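Local coordinates for flavin adenine dinucleotide synthase (Saccharomyces cerevisiae, PDB 2WSI), which catalyses the adenylation of flavin mononucleotide by ATP, forming the coenzyme flavin adenine dinucleotide and releasing diphosphate, at residues A[147-152]-A[184-189]; A[231-236]-A[291-296]; A[240-245]-A[286-291]. All coordinates share one frame; numbering follows the deposited sequence.

Contact 1 stands at the flavin end of the bound FAD, where F148, W185 and F188 line the ligand pocket. Its centre is about 33 Å from that of contact 2 and about 39 Å from that of contact 3, which lies on the opposite side of the chain's centre. Contacts 2 and 3 have centres about 7 Å apart, share W291, and meet through a probable hydrogen bond from Y288 N to L236 O (2.9 Å). Contact 3 is nested in the loop that contact 2 closes. In contact 2 the N233 side chain is about 13 Å from FAD and about 7 Å from that of R300, an FAD-binding residue.

Contact 1 (A[147-152]-A[184-189]); sequences AFRDFI and NWPDFM. With FAD (flavin-adenine dinucleotide), chain C.
This is an aromatic and apolar packing contact beside the flavin of FAD, in which F148, R149 and I152 of helix 144-154 meet loop 184-188, which leads into strand 189-191. P186 is the wedge: its CG sits 3.5 Å from R149 CA, pressed on the helix backbone. F148 turns its CD1 toward the indole edge and comes within 3.8 Å of W185 CZ3, the two six-membered rings tilted 40° apart. One turn on from F148, I152 lays CG1 4.1 Å from F188 CD2.

The fold is the Rossmann-like α/β architecture of the PAPS reductase family, with a mixed sheet whose strand 160-162 follows directly on this helix; I161 of that strand packs on both F148 and F188. The three aromatic side chains wall in the isoalloxazine. W185 lays a face against the flavin, with FAD N5 over the centre of the indole and 3.3 Å from W185 CD2. F148 instead offers a ring face to a methyl group, its CZ being 3.7 Å from FAD C7M, while FAD C6 meets F188 at the ring edge. At the outer rim, R149 NH2 makes a weak but fairly straight bond to N184 O (3.3 Å, 163°); N184 O meets the guanidinium edge in plane, while P186 CG lies over one face.

Contact 2 (A[231-236]-A[291-296]); sequences LPNPHL and WYLVDD
N233 ND2 donates to two groups beyond these segments, L298 O and T222 OG1, and at the same time rests against L293, whose CD2 is 3.8 Å away. The other end of the amide is used at home: N233 OD1 accepts from H235 N at 2.9 Å with an N-H...O angle of 154°. That donor lies in the carbonyl plane on a lone pair, and the pairing makes an Asx turn. The backbone adds a bond from L236 N to N233 O (2.7 Å), so both oxygens of N233 hold the short 3-10 segment 234-236 that carries H235 and L236. With CG of N233 anti to its backbone N (chi1 -165°), the N233 and L293 side chains cross at about a right angle.

Between the two segments the meeting is apolar. L236 reaches over with a single methyl, CD2, which nestles where Y292 gives way to L293: it is 4.1 Å from Y292 CB and equally 4.1 Å from L293 CB, with the peptide link between those residues lying just as near. The Y292 ring itself leads away, toward Y288. L293 also brings CD1 to the CB of H235 at the rim, and it is backed by L199 of helix 199-209. The contact thus joins two loops of the region that follows the central sheet. With both ends of the buried N233 amide hydrogen-bonded and ND2 also packed on L293 CD2, the chemistry implies that N233 fixes the shape of its own turn, while ND2 ties that turn to L298, just beyond 291-296, and to T222.

Contact 3 (A[240-245]-A[286-291]); sequences SNNPAL and NYYPGW
Y288 is the centre of this contact, its phenol ring reaching across from 286-291 to the extended segment 240-245. P243 packs over one face of that ring. Its CD is 4.0 Å from the ring centroid and only 18° off the normal, a CH-pi contact made somewhat toward the rim, with the nearest ring carbon, Y288 CE2, at 3.8 Å. The carbonyl oxygen of N241 approaches the same carbon, 3.4 Å from Y288 CE2, at a slant to the ring. Y288 has CG anti to its carbonyl carbon (chi1 -72°), a setting that sends the ring out from its backbone toward these partners. At the far end the hydroxyl finds an amide: Y288 OH donates to N242 OD1 in a long, weak bond of 3.5 Å, the amide and ring planes standing nearly perpendicular. K238 adds a cation-pi interaction with the ring, so the phenol is engaged both by carbon-bound hydrogens and by a positive charge.

L245 makes the second point of touch. With CG anti to the backbone N (chi1 180°), the leucine extends far enough for CD1 to reach the edge of the W291 indole, 3.8 Å from W291 CD1 and close to the ring plane. W291 meanwhile packs inward on W203 and L207 of helix 199-209. Between the two apolar touches, a water bridges the backbones, donating to A244 O and, at 2.8 Å, to W291 O. The arrangement at the heart of the contact is a proline-over-tyrosine CH-pi pair, a proline CH group set over an aromatic face, here joining loops 240-245 and 286-291 at the protein surface, away from the FAD site.

Contact 1 (A[147-152]-A[184-189])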
loop_
_atom_site.group_PDB
_atom_site.type_symbol
_atom_site.label_atom_id
_atom_site.label_comp_id
_atom_site.label_asym_id
_atom_site.label_seq_id
_atom_site.Cartn_x
_atom_site.Cartn_y
_atom_site.Cartn_z
ATOM N N ALA A 147 5.685 -19.768 0.636
ATOM C CA ALA A 147 4.413 -19.299 1.178
ATOM C C ALA A 147 3.366 -19.174 0.059
ATOM O O ALA A 147 2.199 -19.568 0.226
ATOM C CB ALA A 147 4.600 -17.956 1.885
ATOM N N PHE A 148 3.768 -18.636 -1.090
ATOM C CA PHE A 148 2.803 -18.487 -2.177
ATOM C C PHE A 148 2.552 -19.813 -2.880
ATOM O O PHE A 148 1.454 -20.052 -3.387
ATOM C CB PHE A 148 3.205 -17.368 -3.147
ATOM C CG PHE A 148 2.786 -16.012 -2.661
ATOM C CD1 PHE A 148 3.608 -15.285 -1.814
ATOM C CD2 PHE A 148 1.538 -15.489 -3.002
ATOM C CE1 PHE A 148 3.204 -14.052 -1.307
ATOM C CE2 PHE A 148 1.127 -14.244 -2.503
ATOM C CZ PHE A 148 1.975 -13.524 -1.659
ATOM N N ARG A 149 3.537 -20.705 -2.869
ATOM C CA ARG A 149 3.305 -22.002 -3.488
ATOM C C ARG A 149 2.199 -22.699 -2.714
ATOM O O ARG A 149 1.297 -23.278 -3.317
ATOM C CB ARG A 149 4.567 -22.868 -3.523
ATOM C CG ARG A 149 4.391 -24.125 -4.367
ATOM C CD ARG A 149 5.649 -24.979 -4.367
ATOM N NE ARG A 149 6.845 -24.140 -4.318
ATOM C CZ ARG A 149 7.383 -23.539 -5.373
ATOM N NH1 ARG A 149 6.842 -23.688 -6.580
ATOM N NH2 ARG A 149 8.468 -22.792 -5.219
ATOM N N ASP A 150 2.251 -22.616 -1.384
ATOM C CA ASP A 150 1.229 -23.253 -0.548
ATOM C C ASP A 150 -0.125 -22.596 -0.800
ATOM O O ASP A 150 -1.127 -23.283 -0.880
ATOM C CB ASP A 150 1.560 -23.151 0.940
ATOM C CG ASP A 150 2.793 -23.954 1.323
ATOM O OD1 ASP A 150 3.201 -24.854 0.550
ATOM O OD2 ASP A 150 3.350 -23.686 2.414
ATOM N N PHE A 151 -0.130 -21.268 -0.945
ATOM C CA PHE A 151 -1.361 -20.513 -1.169
ATOM C C PHE A 151 -2.039 -20.985 -2.455
ATOM O O PHE A 151 -3.241 -21.267 -2.464
ATOM C CB PHE A 151 -1.071 -18.997 -1.224
ATOM C CG PHE A 151 -2.281 -18.157 -1.630
ATOM C CD1 PHE A 151 -3.365 -18.010 -0.770
ATOM C CD2 PHE A 151 -2.324 -17.525 -2.867
ATOM C CE1 PHE A 151 -4.472 -17.256 -1.133
ATOM C CE2 PHE A 151 -3.434 -16.767 -3.237
ATOM C CZ PHE A 151 -4.507 -16.623 -2.354
ATOM N N ILE A 152 -1.253 -21.072 -3.526
ATOM C CA ILE A 152 -1.733 -21.466 -4.855
ATOM C C ILE A 152 -2.219 -22.903 -4.840
ATOM O O ILE A 152 -3.144 -23.267 -5.573
ATOM C CB ILE A 152 -0.596 -21.342 -5.919
ATOM C CG1 ILE A 152 -0.225 -19.873 -6.151
ATOM C CG2 ILE A 152 -0.993 -21.990 -7.246
ATOM C CD1 ILE A 152 -1.404 -18.979 -6.484
ATOM N N ASN A 184 11.723 -19.959 -10.424
ATOM C CA ASN A 184 11.825 -20.122 -8.981
ATOM C C ASN A 184 10.436 -20.194 -8.320
ATOM O O ASN A 184 10.193 -20.955 -7.385
ATOM C CB ASN A 184 12.605 -18.909 -8.452
ATOM C CG ASN A 184 12.735 -18.889 -6.941
ATOM O OD1 ASN A 184 12.273 -19.791 -6.238
ATOM N ND2 ASN A 184 13.384 -17.848 -6.429
ATOM N N TRP A 185 9.514 -19.397 -8.829
ATOM C CA TRP A 185 8.217 -19.205 -8.184
ATOM C C TRP A 185 7.136 -20.094 -8.800
ATOM O O TRP A 185 7.308 -20.621 -9.882
ATOM C CB TRP A 185 7.823 -17.735 -8.310
ATOM C CG TRP A 185 8.442 -16.880 -7.290
ATOM C CD1 TRP A 185 9.769 -16.563 -7.169
ATOM C CD2 TRP A 185 7.769 -16.213 -6.211
ATOM N NE1 TRP A 185 9.961 -15.739 -6.083
ATOM C CE2 TRP A 185 8.751 -15.508 -5.478
ATOM C CE3 TRP A 185 6.434 -16.134 -5.802
ATOM C CZ2 TRP A 185 8.441 -14.740 -4.357
ATOM C CZ3 TRP A 185 6.121 -15.367 -4.675
ATOM C CH2 TRP A 185 7.124 -14.682 -3.969
ATOM N N PRO A 186 6.004 -20.254 -8.109
ATOM C CA PRO A 186 4.872 -20.939 -8.725
ATOM C C PRO A 186 4.321 -20.091 -9.878
ATOM O O PRO A 186 4.522 -18.882 -9.869
ATOM C CB PRO A 186 3.842 -21.032 -7.589
ATOM C CG PRO A 186 4.441 -20.391 -6.398
ATOM C CD PRO A 186 5.678 -19.679 -6.795
ATOM N N ASP A 187 3.638 -20.691 -10.846
ATOM C CA ASP A 187 3.147 -19.930 -11.994
ATOM C C ASP A 187 1.871 -19.146 -11.670
ATOM O O ASP A 187 0.835 -19.718 -11.386
ATOM C CB ASP A 187 2.879 -20.868 -13.191
ATOM C CG ASP A 187 2.601 -20.104 -14.510
ATOM O OD1 ASP A 187 2.617 -18.846 -14.537
ATOM O OD2 ASP A 187 2.363 -20.775 -15.546
ATOM N N PHE A 188 1.972 -17.825 -11.682
ATOM C CA PHE A 188 0.795 -16.957 -11.730
ATOM C C PHE A 188 1.261 -15.636 -12.325
ATOM O O PHE A 188 2.459 -15.439 -12.526
ATOM C CB PHE A 188 0.160 -16.726 -10.347
ATOM C CG PHE A 188 1.110 -16.190 -9.295
ATOM C CD1 PHE A 188 1.375 -14.840 -9.197
ATOM C CD2 PHE A 188 1.702 -17.051 -8.371
ATOM C CE1 PHE A 188 2.246 -14.341 -8.225
ATOM C CE2 PHE A 188 2.568 -16.570 -7.388
ATOM C CZ PHE A 188 2.830 -15.210 -7.301
ATOM N N MET A 189 0.326 -14.757 -12.650
ATOM C CA MET A 189 0.707 -13.489 -13.255
ATOM C C MET A 189 0.916 -12.471 -12.158
ATOM O O MET A 189 0.046 -12.285 -11.304
ATOM C CB MET A 189 -0.380 -12.979 -14.222
ATOM C CG MET A 189 0.115 -11.823 -15.103
ATOM S SD MET A 189 1.311 -12.381 -16.387
ATOM C CE MET A 189 0.116 -12.867 -17.645
HETATM P PA FAD C . 8.460 -6.114 -0.353
HETATM O O1A FAD C . 8.818 -5.636 1.028
HETATM O O2A FAD C . 8.728 -7.586 -0.503
HETATM O O5B FAD C . 6.950 -5.724 -0.798
HETATM C C5B FAD C . 6.618 -5.776 -2.174
HETATM C C4B FAD C . 5.144 -6.174 -2.304
HETATM O O4B FAD C . 5.009 -7.554 -2.088
HETATM C C3B FAD C . 4.282 -5.501 -1.254
HETATM O O3B FAD C . 3.807 -4.253 -1.693
HETATM C C2B FAD C . 3.157 -6.505 -1.084
HETATM O O2B FAD C . 2.175 -6.321 -2.082
HETATM C C1B FAD C . 3.856 -7.819 -1.312
HETATM N N9A FAD C . 4.275 -8.354 -0.006
HETATM C C8A FAD C . 5.488 -8.221 0.621
HETATM N N7A FAD C . 5.444 -8.891 1.805
HETATM C C5A FAD C . 4.201 -9.424 1.931
HETATM C C6A FAD C . 3.599 -10.178 2.918
HETATM N N6A FAD C . 4.247 -10.551 4.037
HETATM N N1A FAD C . 2.313 -10.590 2.722
HETATM C C2A FAD C . 1.602 -10.265 1.585
HETATM N N3A FAD C . 2.193 -9.480 0.622
HETATM C C4A FAD C . 3.479 -9.103 0.794
HETATM N N1 FAD C . 10.795 -12.261 -7.138
HETATM C C2 FAD C . 11.377 -12.849 -8.231
HETATM O O2 FAD C . 12.590 -12.747 -8.417
HETATM N N3 FAD C . 10.609 -13.557 -9.122
HETATM C C4 FAD C . 9.252 -13.691 -8.928
HETATM O O4 FAD C . 8.621 -14.333 -9.775
HETATM C C4X FAD C . 8.652 -13.096 -7.814
HETATM N N5 FAD C . 7.284 -13.200 -7.578
HETATM C C5X FAD C . 6.710 -12.596 -6.476
HETATM C C6 FAD C . 5.340 -12.695 -6.230
HETATM C C7 FAD C . 4.791 -12.100 -5.090
HETATM C C7M FAD C . 3.323 -12.199 -4.790
HETATM C C8 FAD C . 5.612 -11.396 -4.220
HETATM C C8M FAD C . 5.035 -10.729 -3.007
HETATM C C9 FAD C . 6.968 -11.291 -4.474
HETATM C C9A FAD C . 7.522 -11.894 -5.585
HETATM N N10 FAD C . 8.881 -11.788 -5.804
HETATM C C10 FAD C . 9.438 -12.366 -6.927
HETATM C "C1'" FAD C . 9.732 -10.996 -4.848
HETATM C "C2'" FAD C . 9.775 -9.511 -5.270
HETATM O "O2'" FAD C . 10.123 -9.320 -6.621
HETATM C "C3'" FAD C . 10.714 -8.675 -4.405
HETATM O "O3'" FAD C . 12.046 -9.009 -4.709
HETATM C "C4'" FAD C . 10.445 -8.910 -2.930
HETATM O "O4'" FAD C . 9.060 -8.822 -2.670
HETATM C "C5'" FAD C . 11.161 -7.859 -2.082
HETATM O "O5'" FAD C . 11.001 -6.589 -2.685
HETATM P P FAD C . 10.720 -5.278 -1.791
HETATM O O1P FAD C . 11.499 -5.373 -0.501
HETATM O O2P FAD C . 10.973 -4.029 -2.605
HETATM O O3P FAD C . 9.160 -5.218 -1.463
#

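Contact 2 (A[231-236]-A[291-296])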
loop_
_atom_site.group_PDB
_atom_site.type_symbol
_atom_site.label_atom_id
_atom_site.label_comp_id
_atom_site.label_asym_id
_atom_site.label_seq_id
_atom_site.Cartn_x
_atom_site.Cartn_y
_atom_site.Cartn_z
ATOM N N LEU A 231 14.449 -0.957 11.156
ATOM C CA LEU A 231 14.444 0.017 12.244
ATOM C C LEU A 231 13.973 1.335 11.710
ATOM O O LEU A 231 13.873 1.506 10.504
ATOM C CB LEU A 231 15.861 0.267 12.749
ATOM C CG LEU A 231 16.800 -0.922 12.820
ATOM C CD1 LEU A 231 18.246 -0.435 12.950
ATOM C CD2 LEU A 231 16.384 -1.766 13.995
ATOM N N PRO A 232 13.760 2.302 12.602
ATOM C CA PRO A 232 13.516 3.681 12.181
ATOM C C PRO A 232 14.669 4.174 11.318
ATOM O O PRO A 232 15.802 3.691 11.444
ATOM C CB PRO A 232 13.437 4.451 13.504
ATOM C CG PRO A 232 13.149 3.403 14.538
ATOM C CD PRO A 232 13.813 2.166 14.062
ATOM N N ASN A 233 14.397 5.104 10.414
ATOM C CA ASN A 233 15.413 5.467 9.436
ATOM C C ASN A 233 16.489 6.356 10.091
ATOM O O ASN A 233 16.163 7.394 10.658
ATOM C CB ASN A 233 14.776 6.181 8.244
ATOM C CG ASN A 233 15.712 6.263 7.050
ATOM O OD1 ASN A 233 16.851 6.714 7.165
ATOM N ND2 ASN A 233 15.221 5.871 5.894
ATOM N N PRO A 234 17.766 5.942 10.027
ATOM C CA PRO A 234 18.814 6.720 10.729
ATOM C C PRO A 234 18.916 8.151 10.212
ATOM O O PRO A 234 19.382 9.033 10.931
ATOM C CB PRO A 234 20.111 5.942 10.440
ATOM C CG PRO A 234 19.813 5.036 9.279
ATOM C CD PRO A 234 18.307 4.774 9.300
ATOM N N HIS A 235 18.458 8.383 8.979
ATOM C CA HIS A 235 18.428 9.725 8.422
ATOM C C HIS A 235 17.293 10.578 8.983
ATOM O O HIS A 235 17.229 11.777 8.695
ATOM C CB HIS A 235 18.399 9.674 6.885
ATOM C CG HIS A 235 19.547 8.915 6.302
ATOM N ND1 HIS A 235 20.811 9.460 6.175
ATOM C CD2 HIS A 235 19.640 7.639 5.858
ATOM C CE1 HIS A 235 21.626 8.555 5.658
ATOM N NE2 HIS A 235 20.942 7.442 5.460
ATOM N N LEU A 236 16.424 9.984 9.812
ATOM C CA LEU A 236 15.374 10.751 10.476
ATOM C C LEU A 236 15.673 10.982 11.965
ATOM O O LEU A 236 14.862 11.560 12.686
ATOM C CB LEU A 236 14.000 10.067 10.301
ATOM C CG LEU A 236 13.589 9.943 8.823
ATOM C CD1 LEU A 236 12.199 9.329 8.684
ATOM C CD2 LEU A 236 13.635 11.311 8.117
ATOM N N TRP A 291 7.352 10.271 6.830
ATOM C CA TRP A 291 6.964 11.161 5.740
ATOM C C TRP A 291 7.852 12.417 5.688
ATOM O O TRP A 291 7.663 13.301 4.850
ATOM C CB TRP A 291 5.464 11.530 5.819
ATOM C CG TRP A 291 4.944 12.004 7.165
ATOM C CD1 TRP A 291 4.874 13.299 7.616
ATOM C CD2 TRP A 291 4.360 11.196 8.184
ATOM N NE1 TRP A 291 4.325 13.334 8.878
ATOM C CE2 TRP A 291 3.992 12.058 9.247
ATOM C CE3 TRP A 291 4.135 9.817 8.323
ATOM C CZ2 TRP A 291 3.409 11.589 10.422
ATOM C CZ3 TRP A 291 3.547 9.355 9.498
ATOM C CH2 TRP A 291 3.189 10.241 10.524
ATOM N N TYR A 292 8.836 12.467 6.574
ATOM C CA TYR A 292 9.913 13.464 6.471
ATOM C C TYR A 292 11.052 12.976 5.583
ATOM O O TYR A 292 12.000 13.727 5.319
ATOM C CB TYR A 292 10.473 13.837 7.857
ATOM C CG TYR A 292 9.619 14.850 8.562
ATOM C CD1 TYR A 292 9.952 16.197 8.556
ATOM C CD2 TYR A 292 8.451 14.465 9.202
ATOM C CE1 TYR A 292 9.143 17.137 9.191
ATOM C CE2 TYR A 292 7.638 15.395 9.844
ATOM C CZ TYR A 292 7.990 16.720 9.832
ATOM O OH TYR A 292 7.168 17.613 10.456
ATOM N N LEU A 293 10.988 11.724 5.132
ATOM C CA LEU A 293 11.942 11.272 4.132
ATOM C C LEU A 293 11.344 11.310 2.712
ATOM O O LEU A 293 10.275 10.746 2.456
ATOM C CB LEU A 293 12.447 9.880 4.443
ATOM C CG LEU A 293 13.574 9.480 3.498
ATOM C CD1 LEU A 293 14.906 9.887 4.128
ATOM C CD2 LEU A 293 13.571 8.000 3.185
ATOM N N VAL A 294 12.024 11.994 1.789
ATOM C CA VAL A 294 11.578 12.014 0.386
ATOM C C VAL A 294 12.629 11.476 -0.564
ATOM O O VAL A 294 12.363 11.298 -1.745
ATOM C CB VAL A 294 11.150 13.409 -0.112
ATOM C CG1 VAL A 294 9.813 13.800 0.509
ATOM C CG2 VAL A 294 12.235 14.482 0.133
ATOM N N ASP A 295 13.822 11.211 -0.039
ATOM C CA ASP A 295 14.949 10.811 -0.874
ATOM C C ASP A 295 14.849 9.322 -1.078
ATOM O O ASP A 295 15.102 8.540 -0.152
ATOM C CB ASP A 295 16.266 11.214 -0.192
ATOM C CG ASP A 295 17.482 10.761 -0.966
ATOM O OD1 ASP A 295 17.283 10.150 -2.034
ATOM O OD2 ASP A 295 18.628 11.001 -0.501
ATOM N N ASP A 296 14.439 8.911 -2.277
ATOM C CA ASP A 296 14.157 7.494 -2.528
ATOM C C ASP A 296 15.384 6.639 -2.270
ATOM O O ASP A 296 15.263 5.460 -1.971
ATOM C CB ASP A 296 13.698 7.249 -3.979
ATOM C CG ASP A 296 12.333 7.852 -4.282
ATOM O OD1 ASP A 296 11.366 7.079 -4.452
ATOM O OD2 ASP A 296 12.229 9.095 -4.354
#

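Contact 3 (A[240-245]-A[286-291])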
loop_
_atom_site.group_PDB
_atom_site.type_symbol
_atom_site.label_atom_id
_atom_site.label_comp_id
_atom_site.label_asym_id
_atom_site.label_seq_id
_atom_site.Cartn_x
_atom_site.Cartn_y
_atom_site.Cartn_z
ATOM N N SER A 240 20.511 14.815 14.573
ATOM C CA SER A 240 21.529 14.829 13.526
ATOM C C SER A 240 20.954 15.050 12.120
ATOM O O SER A 240 21.670 14.927 11.125
ATOM C CB SER A 240 22.340 13.533 13.575
ATOM O OG SER A 240 21.505 12.403 13.782
ATOM N N ASN A 241 19.664 15.372 12.044
ATOM C CA ASN A 241 19.015 15.697 10.774
ATOM C C ASN A 241 17.876 16.685 11.017
ATOM O O ASN A 241 17.249 16.653 12.061
ATOM C CB ASN A 241 18.436 14.451 10.114
ATOM C CG ASN A 241 19.466 13.372 9.869
ATOM O OD1 ASN A 241 20.082 13.320 8.800
ATOM N ND2 ASN A 241 19.622 12.464 10.838
ATOM N N ASN A 242 17.612 17.557 10.049
ATOM C CA ASN A 242 16.511 18.512 10.167
ATOM C C ASN A 242 15.752 18.643 8.844
ATOM O O ASN A 242 15.782 19.694 8.201
ATOM C CB ASN A 242 17.032 19.882 10.609
ATOM C CG ASN A 242 17.566 19.873 12.029
ATOM O OD1 ASN A 242 16.803 19.725 12.989
ATOM N ND2 ASN A 242 18.879 20.033 12.173
ATOM N N PRO A 243 15.055 17.574 8.432
ATOM C CA PRO A 243 14.376 17.639 7.132
ATOM C C PRO A 243 13.134 18.526 7.152
ATOM O O PRO A 243 12.428 18.617 8.155
ATOM C CB PRO A 243 14.009 16.180 6.859
ATOM C CG PRO A 243 13.827 15.579 8.206
ATOM C CD PRO A 243 14.768 16.320 9.152
ATOM N N ALA A 244 12.869 19.181 6.032
ATOM C CA ALA A 244 11.656 19.975 5.881
ATOM C C ALA A 244 10.450 19.061 5.652
ATOM O O ALA A 244 10.591 17.961 5.121
ATOM C CB ALA A 244 11.815 20.920 4.710
ATOM N N LEU A 245 9.268 19.518 6.034
ATOM C CA LEU A 245 8.045 18.804 5.676
ATOM C C LEU A 245 7.610 19.249 4.294
ATOM O O LEU A 245 7.478 20.450 4.027
ATOM C CB LEU A 245 6.938 19.070 6.683
ATOM C CG LEU A 245 5.593 18.381 6.431
ATOM C CD1 LEU A 245 5.740 16.850 6.433
ATOM C CD2 LEU A 245 4.605 18.817 7.484
ATOM N N ASN A 286 13.348 9.796 19.273
ATOM C CA ASN A 286 14.382 10.607 18.640
ATOM C C ASN A 286 14.322 10.589 17.108
ATOM O O ASN A 286 15.333 10.853 16.453
ATOM C CB ASN A 286 15.773 10.137 19.086
ATOM C CG ASN A 286 16.898 11.097 18.640
ATOM O OD1 ASN A 286 16.717 12.318 18.602
ATOM N ND2 ASN A 286 18.062 10.533 18.298
ATOM N N TYR A 287 13.156 10.266 16.538
ATOM C CA TYR A 287 13.016 10.183 15.075
ATOM C C TYR A 287 11.823 10.958 14.523
ATOM O O TYR A 287 10.717 10.871 15.051
ATOM C CB TYR A 287 12.887 8.727 14.628
ATOM C CG TYR A 287 14.122 7.910 14.841
ATOM C CD1 TYR A 287 15.078 7.790 13.834
ATOM C CD2 TYR A 287 14.355 7.268 16.057
ATOM C CE1 TYR A 287 16.236 7.038 14.012
ATOM C CE2 TYR A 287 15.514 6.505 16.252
ATOM C CZ TYR A 287 16.454 6.406 15.226
ATOM O OH TYR A 287 17.597 5.654 15.396
ATOM N N TYR A 288 12.063 11.717 13.457
ATOM C CA TYR A 288 10.993 12.286 12.659
ATOM C C TYR A 288 10.174 11.162 12.011
ATOM O O TYR A 288 10.698 10.108 11.702
ATOM C CB TYR A 288 11.553 13.166 11.547
ATOM C CG TYR A 288 12.128 14.491 12.023
ATOM C CD1 TYR A 288 11.342 15.637 12.056
ATOM C CD2 TYR A 288 13.455 14.599 12.399
ATOM C CE1 TYR A 288 11.855 16.854 12.467
ATOM C CE2 TYR A 288 13.987 15.822 12.816
ATOM C CZ TYR A 288 13.180 16.938 12.852
ATOM O OH TYR A 288 13.694 18.147 13.265
ATOM N N PRO A 289 8.886 11.405 11.808
ATOM C CA PRO A 289 8.022 10.448 11.100
ATOM C C PRO A 289 8.556 10.151 9.704
ATOM O O PRO A 289 9.255 10.976 9.122
ATOM C CB PRO A 289 6.683 11.185 11.017
ATOM C CG PRO A 289 6.676 12.067 12.226
ATOM C CD PRO A 289 8.126 12.507 12.410
ATOM N N GLY A 290 8.205 8.984 9.172
ATOM C CA GLY A 290 8.700 8.542 7.879
ATOM C C GLY A 290 8.454 9.533 6.754
ATOM O O GLY A 290 9.238 9.610 5.815
ATOM N N TRP A 291 7.352 10.271 6.830
ATOM C CA TRP A 291 6.964 11.161 5.740
ATOM C C TRP A 291 7.852 12.417 5.688
ATOM O O TRP A 291 7.663 13.301 4.850
ATOM C CB TRP A 291 5.464 11.530 5.819
ATOM C CG TRP A 291 4.944 12.004 7.165
ATOM C CD1 TRP A 291 4.874 13.299 7.616
ATOM C CD2 TRP A 291 4.360 11.196 8.184
ATOM N NE1 TRP A 291 4.325 13.334 8.878
ATOM C CE2 TRP A 291 3.992 12.058 9.247
ATOM C CE3 TRP A 291 4.135 9.817 8.323
ATOM C CZ2 TRP A 291 3.409 11.589 10.422
ATOM C CZ3 TRP A 291 3.547 9.355 9.498
ATOM C CH2 TRP A 291 3.189 10.241 10.524
HETATM O O HOH W 1 8.627 15.720 3.844
#